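Local coordinates for protein choline dehydrogenase and related flavoproteins (Aspergillus oryzae, PDB 3Q9T) that is a formate oxidase of the glucose-methanol-choline oxidoreductase family, holding 8-formyl-FAD at its catalytic site, at residues Y135-P139 against R140-P144; S338-N341 against K342-G346. One frame throughout, in Å; residues are numbered along the deposited sequence.

Contact 1. Residues Y135-P139 against R140-P144; sequences YHDDP and RLYSP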
ATOM      1  N   TYR A 135     -41.622  -6.056   0.654  1.00 20.08           N
ATOM      2  CA  TYR A 135     -41.432  -6.251  -0.792  1.00 19.86           C
ATOM      3  C   TYR A 135     -42.480  -5.543  -1.651  1.00 24.76           C
ATOM      4  O   TYR A 135     -43.688  -5.622  -1.367  1.00 26.34           O
ATOM      5  CB  TYR A 135     -41.483  -7.756  -1.097  1.00 22.41           C
ATOM      6  CG  TYR A 135     -41.325  -8.165  -2.546  1.00 26.31           C
ATOM      7  CD1 TYR A 135     -40.061  -8.223  -3.141  1.00 28.74           C
ATOM      8  CD2 TYR A 135     -42.432  -8.547  -3.311  1.00 26.22           C
ATOM      9  CE1 TYR A 135     -39.900  -8.625  -4.476  1.00 24.54           C
ATOM     10  CE2 TYR A 135     -42.287  -8.953  -4.652  1.00 24.76           C
ATOM     11  CZ  TYR A 135     -41.014  -8.993  -5.226  1.00 23.02           C
ATOM     12  OH  TYR A 135     -40.847  -9.393  -6.539  1.00 21.39           O
ATOM     13  N   HIS A 136     -42.012  -4.887  -2.715  1.00 26.32           N
ATOM     14  CA  HIS A 136     -42.874  -4.359  -3.782  1.00 26.90           C
ATOM     15  C   HIS A 136     -42.497  -4.902  -5.170  1.00 28.22           C
ATOM     16  O   HIS A 136     -41.325  -5.155  -5.449  1.00 30.77           O
ATOM     17  CB  HIS A 136     -42.799  -2.840  -3.848  1.00 21.69           C
ATOM     18  CG  HIS A 136     -43.067  -2.161  -2.548  1.00 34.82           C
ATOM     19  ND1 HIS A 136     -44.302  -1.652  -2.219  1.00 36.43           N
ATOM     20  CD2 HIS A 136     -42.254  -1.886  -1.500  1.00 33.07           C
ATOM     21  CE1 HIS A 136     -44.245  -1.101  -1.020  1.00 34.25           C
ATOM     22  NE2 HIS A 136     -43.013  -1.230  -0.561  1.00 37.96           N
ATOM     23  N   ASP A 137     -43.500  -5.050  -6.036  1.00 27.33           N
ATOM     24  CA  ASP A 137     -43.303  -5.366  -7.455  1.00 26.22           C
ATOM     25  C   ASP A 137     -44.352  -4.575  -8.231  1.00 29.98           C
ATOM     26  O   ASP A 137     -45.263  -5.156  -8.813  1.00 28.21           O
ATOM     27  CB  ASP A 137     -43.448  -6.879  -7.687  1.00 25.03           C
ATOM     28  CG  ASP A 137     -43.169  -7.314  -9.141  1.00 29.56           C
ATOM     29  OD1 ASP A 137     -42.889  -6.471 -10.026  1.00 21.15           O
ATOM     30  OD2 ASP A 137     -43.252  -8.536  -9.396  1.00 27.10           O
ATOM     31  N   ASP A 138     -44.246  -3.245  -8.202  1.00 29.92           N
ATOM     32  CA  ASP A 138     -45.209  -2.378  -8.897  1.00 31.64           C
ATOM     33  C   ASP A 138     -45.409  -2.738 -10.376  1.00 34.29           C
ATOM     34  O   ASP A 138     -46.538  -2.907 -10.817  1.00 40.72           O
ATOM     35  CB  ASP A 138     -44.838  -0.886  -8.783  1.00 26.88           C
ATOM     36  CG  ASP A 138     -44.908  -0.356  -7.349  1.00 33.49           C
ATOM     37  OD1 ASP A 138     -45.427  -1.067  -6.475  1.00 35.39           O
ATOM     38  OD2 ASP A 138     -44.440   0.782  -7.095  1.00 41.77           O
ATOM     39  N   PRO A 139     -44.316  -2.830 -11.159  1.00 42.08           N
ATOM     40  CA  PRO A 139     -44.517  -3.138 -12.583  1.00 36.24           C
ATOM     41  C   PRO A 139     -44.935  -4.585 -12.820  1.00 25.43           C
ATOM     42  O   PRO A 139     -45.037  -5.002 -13.964  1.00 37.89           O
ATOM     43  CB  PRO A 139     -43.137  -2.871 -13.203  1.00 40.76           C
ATOM     44  CG  PRO A 139     -42.171  -3.099 -12.078  1.00 37.71           C
ATOM     45  CD  PRO A 139     -42.894  -2.597 -10.837  1.00 32.84           C
ATOM     46  N   ARG A 140     -45.160  -5.349 -11.757  1.00 30.11           N
ATOM     47  CA  ARG A 140     -45.711  -6.697 -11.906  1.00 34.15           C
ATOM     48  C   ARG A 140     -44.868  -7.587 -12.842  1.00 37.17           C
ATOM     49  O   ARG A 140     -45.411  -8.350 -13.638  1.00 34.15           O
ATOM     50  CB  ARG A 140     -47.166  -6.595 -12.403  1.00 36.02           C
ATOM     51  CG  ARG A 140     -47.930  -5.407 -11.772  1.00 42.35           C
ATOM     52  CD  ARG A 140     -49.457  -5.496 -11.926  1.00 39.59           C
ATOM     53  NE  ARG A 140     -49.957  -6.768 -11.429  1.00 35.65           N
ATOM     54  CZ  ARG A 140     -50.359  -6.992 -10.179  1.00 41.93           C
ATOM     55  NH1 ARG A 140     -50.351  -6.018  -9.269  1.00 40.16           N
ATOM     56  NH2 ARG A 140     -50.784  -8.205  -9.839  1.00 32.68           N
ATOM     57  N   LEU A 141     -43.542  -7.501 -12.718  1.00 31.47           N
ATOM     58  CA  LEU A 141     -42.623  -8.185 -13.623  1.00 22.64           C
ATOM     59  C   LEU A 141     -42.177  -9.557 -13.123  1.00 27.59           C
ATOM     60  O   LEU A 141     -41.669 -10.376 -13.898  1.00 28.36           O
ATOM     61  CB  LEU A 141     -41.379  -7.326 -13.852  1.00 24.48           C
ATOM     62  CG  LEU A 141     -41.573  -5.972 -14.510  1.00 36.56           C
ATOM     63  CD1 LEU A 141     -40.234  -5.270 -14.676  1.00 35.25           C
ATOM     64  CD2 LEU A 141     -42.250  -6.179 -15.854  1.00 35.78           C
ATOM     65  N   TYR A 142     -42.354  -9.821 -11.836  1.00 20.96           N
ATOM     66  CA  TYR A 142     -41.792 -11.053 -11.276  1.00 24.50           C
ATOM     67  C   TYR A 142     -42.830 -11.952 -10.624  1.00 24.25           C
ATOM     68  O   TYR A 142     -43.929 -11.518 -10.288  1.00 25.20           O
ATOM     69  CB  TYR A 142     -40.613 -10.730 -10.334  1.00 24.43           C
ATOM     70  CG  TYR A 142     -39.556  -9.897 -11.051  1.00 26.98           C
ATOM     71  CD1 TYR A 142     -38.581 -10.504 -11.850  1.00 25.80           C
ATOM     72  CD2 TYR A 142     -39.588  -8.508 -10.999  1.00 20.57           C
ATOM     73  CE1 TYR A 142     -37.633  -9.743 -12.536  1.00 20.99           C
ATOM     74  CE2 TYR A 142     -38.653  -7.740 -11.688  1.00 26.50           C
ATOM     75  CZ  TYR A 142     -37.682  -8.360 -12.451  1.00 26.30           C
ATOM     76  OH  TYR A 142     -36.772  -7.590 -13.134  1.00 21.67           O
ATOM     77  N   SER A 143     -42.461 -13.211 -10.447  1.00 28.61           N
ATOM     78  CA  SER A 143     -43.352 -14.206  -9.878  1.00 21.57           C
ATOM     79  C   SER A 143     -43.967 -13.729  -8.576  1.00 30.83           C
ATOM     80  O   SER A 143     -43.274 -13.192  -7.707  1.00 30.55           O
ATOM     81  CB  SER A 143     -42.613 -15.525  -9.668  1.00 22.74           C
ATOM     82  OG  SER A 143     -43.410 -16.464  -8.968  1.00 27.20           O
ATOM     83  N   PRO A 144     -45.286 -13.909  -8.441  1.00 30.36           N
ATOM     84  CA  PRO A 144     -45.939 -13.499  -7.199  1.00 20.07           C
ATOM     85  C   PRO A 144     -45.436 -14.308  -6.003  1.00 22.89           C
ATOM     86  O   PRO A 144     -45.598 -13.864  -4.872  1.00 24.77           O
ATOM     87  CB  PRO A 144     -47.434 -13.757  -7.473  1.00 28.52           C
ATOM     88  CG  PRO A 144     -47.487 -14.665  -8.662  1.00 25.47           C
ATOM     89  CD  PRO A 144     -46.241 -14.386  -9.459  1.00 25.32           C
TER
HETATM   90  O   HOH W   1     -43.239 -10.488  -7.675  1.00 20.99           O
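The carboxylate of Asp-137 takes the backbone N-H groups of both Leu-141 and Tyr-142, one on each oxygen. CG, anti to the backbone N (chi1 -176°) and beside the carbonyl carbon, carries both oxygens to these two amides. OD2 receives Tyr-142 N at 2.9 Å through its syn lone pair. OD1 receives Leu-141 N at 3.0 Å, also on the syn side but 21° out of the carboxylate plane; two grips of this kind should restrict rotation about chi2. The type I turn from Asp-137 to Arg-140 is closed by Arg-140 N on Asp-137 O (3.0 Å). Leu-141, just after the turn, sets its CG against Pro-139 CB at 3.7 Å, the two side chains crossing at about a right angle. Water 1 donates to Asp-137 OD2 (2.6 Å) and to Ser-143 O. It also bonds Tyr-135 OH, lying in the plane of that ring. The loop leaves the end of strand 133-136, which pairs in parallel with strand 155-159 through His-136 and Ile-157, while the Tyr-142 ring stacks on His-159 and meets His-198 of strand 195-204.

Contact 2. Residues S338-N341 against K342-G346; sequences SAYN and KNRSG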
ATOM      1  N   SER A 338     -33.303  16.726 -13.600  1.00 36.67           N
ATOM      2  CA  SER A 338     -34.480  17.577 -13.484  1.00 30.18           C
ATOM      3  C   SER A 338     -35.733  16.736 -13.216  1.00 29.69           C
ATOM      4  O   SER A 338     -36.570  17.095 -12.391  1.00 36.75           O
ATOM      5  CB  SER A 338     -34.636  18.449 -14.730  1.00 31.88           C
ATOM      6  OG  SER A 338     -35.882  19.122 -14.731  1.00 53.61           O
ATOM      7  N   ALA A 339     -35.851  15.612 -13.910  1.00 26.37           N
ATOM      8  CA  ALA A 339     -36.925  14.657 -13.658  1.00 27.16           C
ATOM      9  C   ALA A 339     -36.906  14.088 -12.235  1.00 39.49           C
ATOM     10  O   ALA A 339     -37.959  13.917 -11.606  1.00 35.82           O
ATOM     11  CB  ALA A 339     -36.863  13.513 -14.669  1.00 28.06           C
ATOM     12  N   TYR A 340     -35.714  13.767 -11.737  1.00 36.76           N
ATOM     13  CA  TYR A 340     -35.598  13.161 -10.418  1.00 25.93           C
ATOM     14  C   TYR A 340     -36.052  14.165  -9.380  1.00 37.59           C
ATOM     15  O   TYR A 340     -36.773  13.817  -8.436  1.00 34.79           O
ATOM     16  CB  TYR A 340     -34.158  12.749 -10.120  1.00 27.75           C
ATOM     17  CG  TYR A 340     -34.006  12.005  -8.808  1.00 27.24           C
ATOM     18  CD1 TYR A 340     -34.293  10.652  -8.731  1.00 20.88           C
ATOM     19  CD2 TYR A 340     -33.587  12.659  -7.650  1.00 25.65           C
ATOM     20  CE1 TYR A 340     -34.163   9.960  -7.555  1.00 28.16           C
ATOM     21  CE2 TYR A 340     -33.460  11.977  -6.453  1.00 27.38           C
ATOM     22  CZ  TYR A 340     -33.741  10.624  -6.416  1.00 27.40           C
ATOM     23  OH  TYR A 340     -33.604   9.912  -5.255  1.00 25.59           O
ATOM     24  N   ASN A 341     -35.629  15.413  -9.566  1.00 27.14           N
ATOM     25  CA  ASN A 341     -35.952  16.473  -8.628  1.00 30.58           C
ATOM     26  C   ASN A 341     -37.437  16.774  -8.540  1.00 45.34           C
ATOM     27  O   ASN A 341     -37.929  17.205  -7.493  1.00 40.56           O
ATOM     28  CB  ASN A 341     -35.166  17.730  -8.957  1.00 29.64           C
ATOM     29  CG  ASN A 341     -33.763  17.682  -8.397  1.00 45.22           C
ATOM     30  OD1 ASN A 341     -33.388  16.718  -7.719  1.00 40.47           O
ATOM     31  ND2 ASN A 341     -32.975  18.718  -8.671  1.00 36.49           N
ATOM     32  N   LYS A 342     -38.165  16.527  -9.623  1.00 34.52           N
ATOM     33  CA  LYS A 342     -39.578  16.868  -9.615  1.00 40.53           C
ATOM     34  C   LYS A 342     -40.442  15.731  -9.075  1.00 45.20           C
ATOM     35  O   LYS A 342     -41.409  15.979  -8.356  1.00 53.72           O
ATOM     36  CB  LYS A 342     -40.058  17.346 -10.991  1.00 36.52           C
ATOM     37  CG  LYS A 342     -40.167  16.251 -12.035  1.00 50.05           C
ATOM     38  CD  LYS A 342     -41.058  16.669 -13.206  1.00 63.35           C
ATOM     39  CE  LYS A 342     -42.520  16.817 -12.784  1.00 62.41           C
ATOM     40  NZ  LYS A 342     -43.374  17.269 -13.925  1.00 69.29           N
ATOM     41  N   ASN A 343     -40.087  14.490  -9.391  1.00 34.70           N
ATOM     42  CA  ASN A 343     -40.885  13.362  -8.920  1.00 38.86           C
ATOM     43  C   ASN A 343     -40.105  12.072  -8.612  1.00 37.37           C
ATOM     44  O   ASN A 343     -40.706  10.998  -8.519  1.00 31.09           O
ATOM     45  CB  ASN A 343     -42.029  13.069  -9.898  1.00 33.88           C
ATOM     46  CG  ASN A 343     -41.570  12.288 -11.105  1.00 42.88           C
ATOM     47  OD1 ASN A 343     -40.397  12.333 -11.468  1.00 38.53           O
ATOM     48  ND2 ASN A 343     -42.491  11.554 -11.729  1.00 39.92           N
ATOM     49  N   ARG A 344     -38.782  12.185  -8.463  1.00 34.34           N
ATOM     50  CA  ARG A 344     -37.920  11.041  -8.132  1.00 35.27           C
ATOM     51  C   ARG A 344     -37.921   9.919  -9.176  1.00 30.13           C
ATOM     52  O   ARG A 344     -37.549   8.789  -8.858  1.00 36.09           O
ATOM     53  CB  ARG A 344     -38.291  10.434  -6.764  1.00 29.68           C
ATOM     54  CG  ARG A 344     -38.239  11.386  -5.588  1.00 35.20           C
ATOM     55  CD  ARG A 344     -36.876  12.017  -5.442  1.00 35.17           C
ATOM     56  NE  ARG A 344     -36.767  12.806  -4.214  1.00 42.09           N
ATOM     57  CZ  ARG A 344     -36.771  14.138  -4.160  1.00 53.93           C
ATOM     58  NH1 ARG A 344     -36.884  14.858  -5.271  1.00 43.37           N
ATOM     59  NH2 ARG A 344     -36.657  14.755  -2.987  1.00 50.29           N
ATOM     60  N   SER A 345     -38.343  10.204 -10.404  1.00 29.44           N
ATOM     61  CA  SER A 345     -38.302   9.188 -11.471  1.00 31.58           C
ATOM     62  C   SER A 345     -36.966   9.218 -12.229  1.00 29.43           C
ATOM     63  O   SER A 345     -36.131  10.100 -12.003  1.00 25.45           O
ATOM     64  CB  SER A 345     -39.468   9.366 -12.452  1.00 31.04           C
ATOM     65  OG  SER A 345     -39.357  10.592 -13.166  1.00 28.78           O
ATOM     66  N   GLY A 346     -36.769   8.255 -13.128  1.00 26.81           N
ATOM     67  CA  GLY A 346     -35.569   8.233 -13.951  1.00 29.81           C
ATOM     68  C   GLY A 346     -34.362   7.505 -13.362  1.00 30.98           C
ATOM     69  O   GLY A 346     -34.408   7.015 -12.229  1.00 27.36           O
TER
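Arg-344 turns back near the C-terminal end of helix 331-343 and sets its CD over one face of the Tyr-340 ring. The apolar part of the contact is a CH-pi interaction: CD of Arg-344 stands 3.8 Å from the centroid of the Tyr-340 ring, displaced toward the CE2 and CZ rim. A bend at chi2 (-57°) brings CD there, and the guanidinium ends up only 15° from parallel to the ring plane. Polar side-chain bonds fix both groups. Arg-344 NH1 gives a weak, nearly straight bond to Tyr-340 O (3.3 Å), which lies in the guanidinium plane, while its NE is held by Gln-207 OE1; the Tyr-340 hydroxyl bonds Gly-206 O.

Backbone bonds run on from the helix. Asn-343 N reaches Ala-339 O at 3.1 Å and Arg-344 N reaches Tyr-340 O at 2.6 Å, so Tyr-340 O serves both the main chain and the side chain of Arg-344. Lys-342 N is less firmly held, with weak bonds to Ser-338 O and Ala-339 O.

Near the helix end, Asn-343 OD1 accepts twice from Ser-345: from OG at 2.6 Å, in the carbonyl plane on a lone pair, and from N at 3.1 Å, well above that plane. The chain then departs through Gly-346, whose backbone angles would press a CB against the carbonyl O of Ser-345. Arg-344, the first residue to leave helical angles, takes a left-handed helical conformation (phi 62°), and the bond from Ser-345 N to Asn-343 OD1 defines an Asx turn at this helix C-terminus.

Contacts 1 and 2 lie in series along the chain, well apart in sequence, and do not touch: their centres are 22 Å apart and their nearest atoms about 11 Å. Both are surface features on the same side of the chain's centre, their own centres about 25 Å and 28 Å from it, and both lie away from the annotated FAD-binding residues. What they share is the antiparallel pair of strands 195-204 and 207-208. Residues 135-139 reach its first strand at Tyr-204, which stacks on His-136 and weakly bonds Asp-138, whereas in contact 2 Tyr-340 bonds Gly-206 in the turn between the two strands, and Arg-344 bonds Gln-207 at the start of the second.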